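PDB 3SFW: dihydropyrimidinase from Brevibacillus agri, which probably catalyses the reversible hydrolytic ring opening of dihydropyrimidines to N-carbamoyl-beta-amino acids, using a pair of zinc ions. Local coordinates for residues V21-I31 against I385-I393; V140-S148 against R451-A459. All coordinates share one frame; numbering follows the deposited sequence.

Contact 1: residues V21-I31 against I385-I393; sequences VLIDGEKVVAI and IAVGSDADI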
loop_
_atom_site.group_PDB
_atom_site.type_symbol
_atom_site.label_atom_id
_atom_site.label_comp_id
_atom_site.label_asym_id
_atom_site.label_seq_id
_atom_site.Cartn_x
_atom_site.Cartn_y
_atom_site.Cartn_z
ATOM N N VAL A 21 -16.674 43.764 11.219
ATOM C CA VAL A 21 -15.262 43.936 10.847
ATOM C C VAL A 21 -15.027 45.382 10.484
ATOM O O VAL A 21 -15.759 45.942 9.669
ATOM C CB VAL A 21 -14.916 43.025 9.638
ATOM C CG1 VAL A 21 -13.476 43.257 9.142
ATOM C CG2 VAL A 21 -15.108 41.550 10.032
ATOM N N LEU A 22 -14.002 45.977 11.095
ATOM C CA LEU A 22 -13.619 47.356 10.814
ATOM C C LEU A 22 -12.348 47.426 9.989
ATOM O O LEU A 22 -11.301 46.850 10.366
ATOM C CB LEU A 22 -13.419 48.128 12.138
ATOM C CG LEU A 22 -12.995 49.602 11.971
ATOM C CD1 LEU A 22 -14.143 50.314 11.219
ATOM C CD2 LEU A 22 -12.833 50.197 13.401
ATOM N N ILE A 23 -12.458 48.075 8.826
ATOM C CA ILE A 23 -11.328 48.279 7.934
ATOM C C ILE A 23 -10.895 49.733 8.022
ATOM O O ILE A 23 -11.740 50.611 8.126
ATOM C CB ILE A 23 -11.787 48.009 6.472
ATOM C CG1 ILE A 23 -12.176 46.525 6.300
ATOM C CG2 ILE A 23 -10.647 48.332 5.466
ATOM C CD1 ILE A 23 -12.987 46.250 5.013
ATOM N N ASP A 24 -9.590 49.983 8.059
ATOM C CA ASP A 24 -9.078 51.374 8.016
ATOM C C ASP A 24 -8.002 51.398 6.957
ATOM O O ASP A 24 -7.016 50.680 7.049
ATOM C CB ASP A 24 -8.500 51.790 9.380
ATOM C CG ASP A 24 -8.142 53.298 9.451
ATOM O OD1 ASP A 24 -8.304 54.019 8.459
ATOM O OD2 ASP A 24 -7.753 53.762 10.530
ATOM N N GLY A 25 -8.284 52.050 5.833
ATOM C CA GLY A 25 -7.305 52.034 4.773
ATOM C C GLY A 25 -7.310 50.650 4.090
ATOM O O GLY A 25 -8.355 50.189 3.666
ATOM N N GLU A 26 -6.148 50.003 4.025
ATOM C CA GLU A 26 -6.011 48.752 3.239
ATOM C C GLU A 26 -6.202 47.495 4.101
ATOM O O GLU A 26 -6.187 46.387 3.567
ATOM C CB GLU A 26 -4.646 48.700 2.582
ATOM C CG GLU A 26 -4.385 49.857 1.582
ATOM C CD GLU A 26 -3.278 49.514 0.607
ATOM O OE1 GLU A 26 -2.267 48.964 1.023
ATOM O OE2 GLU A 26 -3.466 49.730 -0.579
ATOM N N LYS A 27 -6.336 47.684 5.407
ATOM C CA LYS A 27 -6.147 46.581 6.373
ATOM C C LYS A 27 -7.304 46.465 7.358
ATOM O O LYS A 27 -8.020 47.443 7.664
ATOM C CB LYS A 27 -4.845 46.793 7.134
ATOM C CG LYS A 27 -3.646 46.292 6.305
ATOM C CD LYS A 27 -2.370 46.501 7.012
ATOM C CE LYS A 27 -1.228 46.465 6.046
ATOM N NZ LYS A 27 0.033 46.768 6.813
ATOM N N VAL A 28 -7.536 45.245 7.824
ATOM C CA VAL A 28 -8.487 45.047 8.903
ATOM C C VAL A 28 -7.845 45.512 10.200
ATOM O O VAL A 28 -6.690 45.186 10.452
ATOM C CB VAL A 28 -8.837 43.557 9.021
ATOM C CG1 VAL A 28 -9.723 43.320 10.266
ATOM C CG2 VAL A 28 -9.576 43.079 7.723
ATOM N N VAL A 29 -8.552 46.361 10.957
ATOM C CA VAL A 29 -7.999 46.901 12.218
ATOM C C VAL A 29 -8.759 46.479 13.470
ATOM O O VAL A 29 -8.195 46.537 14.578
ATOM C CB VAL A 29 -7.839 48.466 12.184
ATOM C CG1 VAL A 29 -6.824 48.860 11.108
ATOM C CG2 VAL A 29 -9.187 49.130 12.007
ATOM N N ALA A 30 -9.996 46.020 13.321
ATOM C CA ALA A 30 -10.744 45.507 14.479
ATOM C C ALA A 30 -11.829 44.569 14.068
ATOM O O ALA A 30 -12.398 44.675 12.972
ATOM C CB ALA A 30 -11.364 46.710 15.312
ATOM N N ILE A 31 -12.169 43.651 14.970
ATOM C CA ILE A 31 -13.297 42.802 14.768
ATOM C C ILE A 31 -13.974 42.733 16.123
ATOM O O ILE A 31 -13.292 42.673 17.142
ATOM C CB ILE A 31 -12.845 41.402 14.334
ATOM C CG1 ILE A 31 -11.979 41.513 13.040
ATOM C CG2 ILE A 31 -14.099 40.485 14.183
ATOM C CD1 ILE A 31 -11.360 40.062 12.632
ATOM N N ILE A 385 -9.155 36.490 7.416
ATOM C CA ILE A 385 -9.759 37.689 7.955
ATOM C C ILE A 385 -9.326 37.868 9.404
ATOM O O ILE A 385 -9.764 37.134 10.250
ATOM C CB ILE A 385 -11.288 37.642 7.847
ATOM C CG1 ILE A 385 -11.714 37.637 6.360
ATOM C CG2 ILE A 385 -11.908 38.913 8.551
ATOM C CD1 ILE A 385 -13.213 37.514 6.165
ATOM N N ALA A 386 -8.355 38.758 9.602
ATOM C CA ALA A 386 -7.750 38.945 10.921
ATOM C C ALA A 386 -7.166 40.319 10.996
ATOM O O ALA A 386 -6.770 40.878 9.976
ATOM C CB ALA A 386 -6.659 37.854 11.167
ATOM N N VAL A 387 -7.075 40.862 12.214
ATOM C CA VAL A 387 -6.364 42.105 12.403
ATOM C C VAL A 387 -4.972 42.054 11.805
ATOM O O VAL A 387 -4.198 41.103 12.043
ATOM C CB VAL A 387 -6.299 42.488 13.907
ATOM C CG1 VAL A 387 -5.479 43.758 14.104
ATOM C CG2 VAL A 387 -7.714 42.732 14.388
ATOM N N GLY A 388 -4.662 43.088 11.031
ATOM C CA GLY A 388 -3.384 43.224 10.346
ATOM C C GLY A 388 -3.298 42.644 8.923
ATOM O O GLY A 388 -2.353 42.935 8.200
ATOM N N SER A 389 -4.294 41.866 8.532
ATOM C CA SER A 389 -4.369 41.296 7.180
ATOM C C SER A 389 -4.921 42.337 6.200
ATOM O O SER A 389 -5.632 43.261 6.594
ATOM C CB SER A 389 -5.219 40.019 7.223
ATOM O OG SER A 389 -4.466 39.035 7.990
ATOM N N ASP A 390 -4.509 42.237 4.946
ATOM C CA ASP A 390 -5.141 43.081 3.898
ATOM C C ASP A 390 -6.641 42.791 3.929
ATOM O O ASP A 390 -7.071 41.639 4.092
ATOM C CB ASP A 390 -4.588 42.705 2.520
ATOM C CG ASP A 390 -3.218 43.280 2.245
ATOM O OD1 ASP A 390 -2.620 43.937 3.146
ATOM O OD2 ASP A 390 -2.678 42.999 1.136
ATOM N N ALA A 391 -7.446 43.835 3.729
ATOM C CA ALA A 391 -8.870 43.708 3.780
ATOM C C ALA A 391 -9.330 43.177 2.415
ATOM O O ALA A 391 -9.873 43.924 1.606
ATOM C CB ALA A 391 -9.480 45.103 4.064
ATOM N N ASP A 392 -9.114 41.884 2.198
ATOM C CA ASP A 392 -9.451 41.216 0.936
ATOM C C ASP A 392 -10.569 40.250 1.316
ATOM O O ASP A 392 -10.336 39.206 1.987
ATOM C CB ASP A 392 -8.250 40.399 0.413
ATOM C CG ASP A 392 -7.149 41.251 -0.213
ATOM O OD1 ASP A 392 -7.051 42.481 0.074
ATOM O OD2 ASP A 392 -6.305 40.630 -0.897
ATOM N N ILE A 393 -11.803 40.692 1.103
ATOM C CA ILE A 393 -12.944 40.076 1.722
ATOM C C ILE A 393 -14.059 39.921 0.686
ATOM O O ILE A 393 -14.298 40.818 -0.126
ATOM C CB ILE A 393 -13.443 40.968 2.900
ATOM C CG1 ILE A 393 -12.353 41.024 3.966
ATOM C CG2 ILE A 393 -14.824 40.402 3.504
ATOM C CD1 ILE A 393 -12.638 42.039 5.074
HETATM O O HOH W 1 -0.243 44.530 9.020
#

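Contact 2: residues V140-S148 against R451-A459; sequences VVNNEGITS and RYVKRSTFA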
loop_
_atom_site.group_PDB
_atom_site.type_symbol
_atom_site.label_atom_id
_atom_site.label_comp_id
_atom_site.label_asym_id
_atom_site.label_seq_id
_atom_site.Cartn_x
_atom_site.Cartn_y
_atom_site.Cartn_z
ATOM N N VAL A 140 16.114 35.810 -7.963
ATOM C CA VAL A 140 14.684 35.557 -8.269
ATOM C C VAL A 140 13.922 35.303 -6.975
ATOM O O VAL A 140 12.852 35.915 -6.729
ATOM C CB VAL A 140 14.493 34.355 -9.250
ATOM C CG1 VAL A 140 12.958 33.955 -9.353
ATOM C CG2 VAL A 140 15.029 34.727 -10.673
ATOM N N VAL A 141 14.438 34.373 -6.159
ATOM C CA VAL A 141 13.759 33.988 -4.926
ATOM C C VAL A 141 13.804 35.106 -3.874
ATOM O O VAL A 141 12.768 35.511 -3.308
ATOM C CB VAL A 141 14.359 32.676 -4.377
ATOM C CG1 VAL A 141 13.842 32.379 -2.952
ATOM C CG2 VAL A 141 14.114 31.514 -5.353
ATOM N N ASN A 142 14.996 35.675 -3.668
ATOM C CA ASN A 142 15.192 36.601 -2.538
ATOM C C ASN A 142 14.728 38.031 -2.806
ATOM O O ASN A 142 14.273 38.710 -1.879
ATOM C CB ASN A 142 16.677 36.666 -2.142
ATOM C CG ASN A 142 17.154 35.388 -1.469
ATOM O OD1 ASN A 142 16.353 34.633 -0.873
ATOM N ND2 ASN A 142 18.458 35.126 -1.560
ATOM N N ASN A 143 14.834 38.465 -4.072
ATOM C CA ASN A 143 14.626 39.887 -4.435
ATOM C C ASN A 143 13.348 40.062 -5.240
ATOM O O ASN A 143 12.620 41.012 -5.028
ATOM C CB ASN A 143 15.824 40.433 -5.208
ATOM C CG ASN A 143 17.085 40.465 -4.364
ATOM O OD1 ASN A 143 17.017 40.306 -3.140
ATOM N ND2 ASN A 143 18.260 40.552 -5.027
ATOM N N GLU A 144 13.061 39.133 -6.145
ATOM C CA GLU A 144 11.880 39.308 -6.996
ATOM C C GLU A 144 10.670 38.746 -6.292
ATOM O O GLU A 144 9.552 39.088 -6.671
ATOM C CB GLU A 144 12.015 38.591 -8.350
ATOM C CG GLU A 144 13.108 39.160 -9.289
ATOM C CD GLU A 144 12.892 40.626 -9.645
ATOM O OE1 GLU A 144 11.726 41.068 -9.812
ATOM O OE2 GLU A 144 13.915 41.346 -9.726
ATOM N N GLY A 145 10.899 38.006 -5.205
ATOM C CA GLY A 145 9.787 37.460 -4.423
ATOM C C GLY A 145 9.053 36.381 -5.189
ATOM O O GLY A 145 7.821 36.221 -5.052
ATOM N N ILE A 146 9.778 35.653 -6.033
ATOM C CA ILE A 146 9.141 34.506 -6.740
ATOM C C ILE A 146 9.689 33.223 -6.130
ATOM O O ILE A 146 10.861 32.889 -6.317
ATOM C CB ILE A 146 9.485 34.579 -8.274
ATOM C CG1 ILE A 146 8.695 35.717 -8.965
ATOM C CG2 ILE A 146 9.065 33.305 -8.947
ATOM C CD1 ILE A 146 8.909 37.049 -8.436
ATOM N N THR A 147 8.880 32.555 -5.308
ATOM C CA THR A 147 9.406 31.519 -4.424
ATOM C C THR A 147 8.718 30.198 -4.742
ATOM O O THR A 147 8.682 29.302 -3.925
ATOM C CB THR A 147 9.188 31.877 -2.960
ATOM O OG1 THR A 147 7.799 32.172 -2.746
ATOM C CG2 THR A 147 10.001 33.153 -2.631
ATOM N N SER A 148 8.172 30.103 -5.949
ATOM C CA SER A 148 7.683 28.820 -6.466
ATOM C C SER A 148 8.156 28.714 -7.917
ATOM O O SER A 148 8.009 29.692 -8.680
ATOM C CB SER A 148 6.146 28.771 -6.405
ATOM O OG SER A 148 5.552 30.019 -6.684
ATOM N N ARG A 451 -1.995 45.106 -7.226
ATOM C CA ARG A 451 -0.542 45.225 -6.979
ATOM C C ARG A 451 0.153 43.870 -6.985
ATOM O O ARG A 451 -0.436 42.846 -6.628
ATOM C CB ARG A 451 -0.241 45.899 -5.628
ATOM C CG ARG A 451 -0.865 47.291 -5.547
ATOM C CD ARG A 451 -0.024 48.227 -4.724
ATOM N NE ARG A 451 -0.133 47.922 -3.313
ATOM C CZ ARG A 451 -0.624 48.765 -2.400
ATOM N NH1 ARG A 451 -0.706 48.381 -1.131
ATOM N NH2 ARG A 451 -1.035 49.980 -2.750
ATOM N N TYR A 452 1.417 43.899 -7.387
ATOM C CA TYR A 452 2.256 42.697 -7.401
ATOM C C TYR A 452 2.561 42.329 -5.963
ATOM O O TYR A 452 2.868 43.212 -5.145
ATOM C CB TYR A 452 3.589 42.980 -8.151
ATOM C CG TYR A 452 4.552 41.805 -8.056
ATOM C CD1 TYR A 452 4.284 40.616 -8.745
ATOM C CD2 TYR A 452 5.754 41.889 -7.312
ATOM C CE1 TYR A 452 5.139 39.515 -8.656
ATOM C CE2 TYR A 452 6.581 40.773 -7.175
ATOM C CZ TYR A 452 6.279 39.605 -7.862
ATOM O OH TYR A 452 7.103 38.522 -7.796
ATOM N N VAL A 453 2.522 41.035 -5.660
ATOM C CA VAL A 453 2.845 40.549 -4.303
ATOM C C VAL A 453 4.187 39.840 -4.290
ATOM O O VAL A 453 4.395 38.896 -5.067
ATOM C CB VAL A 453 1.761 39.544 -3.824
ATOM C CG1 VAL A 453 2.100 39.042 -2.388
ATOM C CG2 VAL A 453 0.407 40.263 -3.836
ATOM N N LYS A 454 5.149 40.385 -3.537
ATOM C CA LYS A 454 6.482 39.748 -3.401
ATOM C C LYS A 454 6.386 38.703 -2.303
ATOM O O LYS A 454 5.991 39.030 -1.177
ATOM C CB LYS A 454 7.572 40.803 -3.019
ATOM C CG LYS A 454 8.138 41.634 -4.195
ATOM C CD LYS A 454 9.314 42.557 -3.719
ATOM C CE LYS A 454 10.389 42.873 -4.825
ATOM N NZ LYS A 454 9.907 42.963 -6.255
ATOM N N ARG A 455 6.580 37.432 -2.655
ATOM C CA ARG A 455 6.253 36.354 -1.742
ATOM C C ARG A 455 7.420 35.878 -0.931
ATOM O O ARG A 455 8.585 36.028 -1.340
ATOM C CB ARG A 455 5.618 35.211 -2.554
ATOM C CG ARG A 455 4.332 35.748 -3.249
ATOM C CD ARG A 455 3.623 34.692 -4.146
ATOM N NE ARG A 455 4.494 34.232 -5.233
ATOM C CZ ARG A 455 5.020 33.010 -5.298
ATOM N NH1 ARG A 455 5.787 32.677 -6.350
ATOM N NH2 ARG A 455 4.748 32.097 -4.330
ATOM N N SER A 456 7.131 35.400 0.279
ATOM C CA SER A 456 8.175 34.966 1.177
ATOM C C SER A 456 8.687 33.571 0.821
ATOM O O SER A 456 8.018 32.816 0.088
ATOM C CB SER A 456 7.673 35.052 2.634
ATOM O OG SER A 456 6.591 34.177 2.815
ATOM N N THR A 457 9.886 33.248 1.290
ATOM C CA THR A 457 10.455 31.911 1.064
ATOM C C THR A 457 9.642 30.876 1.770
ATOM O O THR A 457 8.877 31.198 2.690
ATOM C CB THR A 457 11.923 31.804 1.487
ATOM O OG1 THR A 457 12.056 32.303 2.814
ATOM C CG2 THR A 457 12.821 32.665 0.522
ATOM N N PHE A 458 9.846 29.617 1.405
ATOM C CA PHE A 458 8.925 28.592 1.828
ATOM C C PHE A 458 9.005 28.277 3.312
ATOM O O PHE A 458 10.105 28.040 3.859
ATOM C CB PHE A 458 9.182 27.302 1.047
ATOM C CG PHE A 458 8.150 26.242 1.321
ATOM C CD1 PHE A 458 6.851 26.378 0.817
ATOM C CD2 PHE A 458 8.468 25.144 2.087
ATOM C CE1 PHE A 458 5.916 25.389 1.063
ATOM C CE2 PHE A 458 7.522 24.160 2.334
ATOM C CZ PHE A 458 6.260 24.307 1.850
ATOM N N ALA A 459 7.831 28.171 3.937
ATOM C CA ALA A 459 7.713 27.630 5.285
ATOM C C ALA A 459 6.560 26.618 5.291
ATOM O O ALA A 459 5.456 26.890 4.763
ATOM C CB ALA A 459 7.420 28.756 6.248
HETATM O O HOH W 2 11.300 36.312 -1.155
HETATM O O HOH W 3 5.997 29.458 -2.645
#

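Contact 1: residues V21-I31 against I385-I393
The segment 385-393 begins against Ile31 and Val21: CG2 of Ile385 lies 4.3 Å from CD1 of Ile31, and Leu50 and Pro52 of strand 49-59 also pack on Ile385. At Ala386 the backbone takes over, and its carbonyl O lies 3.5 Å from CB of Val28. Both methyls of Val387 lie beside the carbonyl O of Val29, CG2 at 3.8 Å. A type II turn from Ala386 to Ser389 then presents two backbone groups to Val28. Gly388 N donates to Val28 O and Val28 N to Ser389 O, each at 3.0 Å, so that both the N-H and the carbonyl of Val28 are held. The positive phi of Gly388 suits this turn, and a water joins its carbonyl O to NZ of the extended Lys27 chain. Asp390 forms a single beta bridge with Lys27, and its carboxylate goes to Lys382 in a salt bridge. Ala391, the centre of an inverse gamma turn, gives its N-H to Glu26 O at 2.9 Å, and its methyl packs against CG1, CG2 and CD1 of Ile23, 3.7 Å from CG2. Ile393 closes the apolar layer. With its CG1 anti to the carbonyl carbon (chi1 -64°), its CD1 reaches Val21, Ile23 and Val28. The hairpin 21-31, with a type II' turn from Asp24 to Lys27 and a classic bulge at Val29 and Ala30 opposite Leu22, thus rests on the chain leading into strand 393-403, an arrangement consistent with the small beta domain that accompanies the barrel in amidohydrolases.

Contact 2: residues V140-S148 against R451-A459
Arg455 lays its guanidinium alongside Thr147 and Ser148, with Thr147 OG1 over one face and Ser148 OG at the edge. NH1 donates to Ser148 OG at 2.7 Å, the oxygen lying 26° out of the guanidinium plane, and NH2 adds a weak bond to the same atom. A bend at chi3 (-61°) folds the chain back to this position. Phe122 O and Phe376 O accept further bonds from NH1 and NH2, so backbone carbonyls help fix the group's rotation, while His123 ND1 is a second partner of the serine hydroxyl. Arg455 N also binds Gly145 O at 3.0 Å. At Gly145 the chain leaves helical geometry with positive phi, and the glycine lets the backbone of Lys454 approach to 4.1 Å between the two CA atoms. Thr147 donates from OG1 to Ser456 O at 2.9 Å, from above the carbonyl plane. Farther out, CG2 of Thr457 meets CG1 of Val141 at 3.6 Å, their side chains crossing at about a right angle. A water bridges Val141 O and Arg455 O. At the other end, the Tyr452 ring meets His109 edge-to-face. The arrangement joins the C-terminal extension to the turn after helix 131-142, on the way to the zinc-binding carboxylated Lys150, consistent with a helix-to-strand connection of the TIM-barrel fold.

In the fold
Contact 1 is the more buried of the two, whereas contact 2 is partly exposed along the C-terminal tail. Their centres lie about 23 Å apart, yet they meet directly through the salt bridge between Glu26 and Arg451. Three backbone bonds and a layer of aliphatic side chains hold 21-31 to 385-393; an arginine, hydroxyls and backbone carbonyls carry much of the contact between 140-148 and 451-459. Contact 1 also borders a second subunit, where Ala30 and Ile31 pair with a strand of that chain, so the sheet continues across the interface. No other chain touches contact 2, which belongs to the barrel side of the fold.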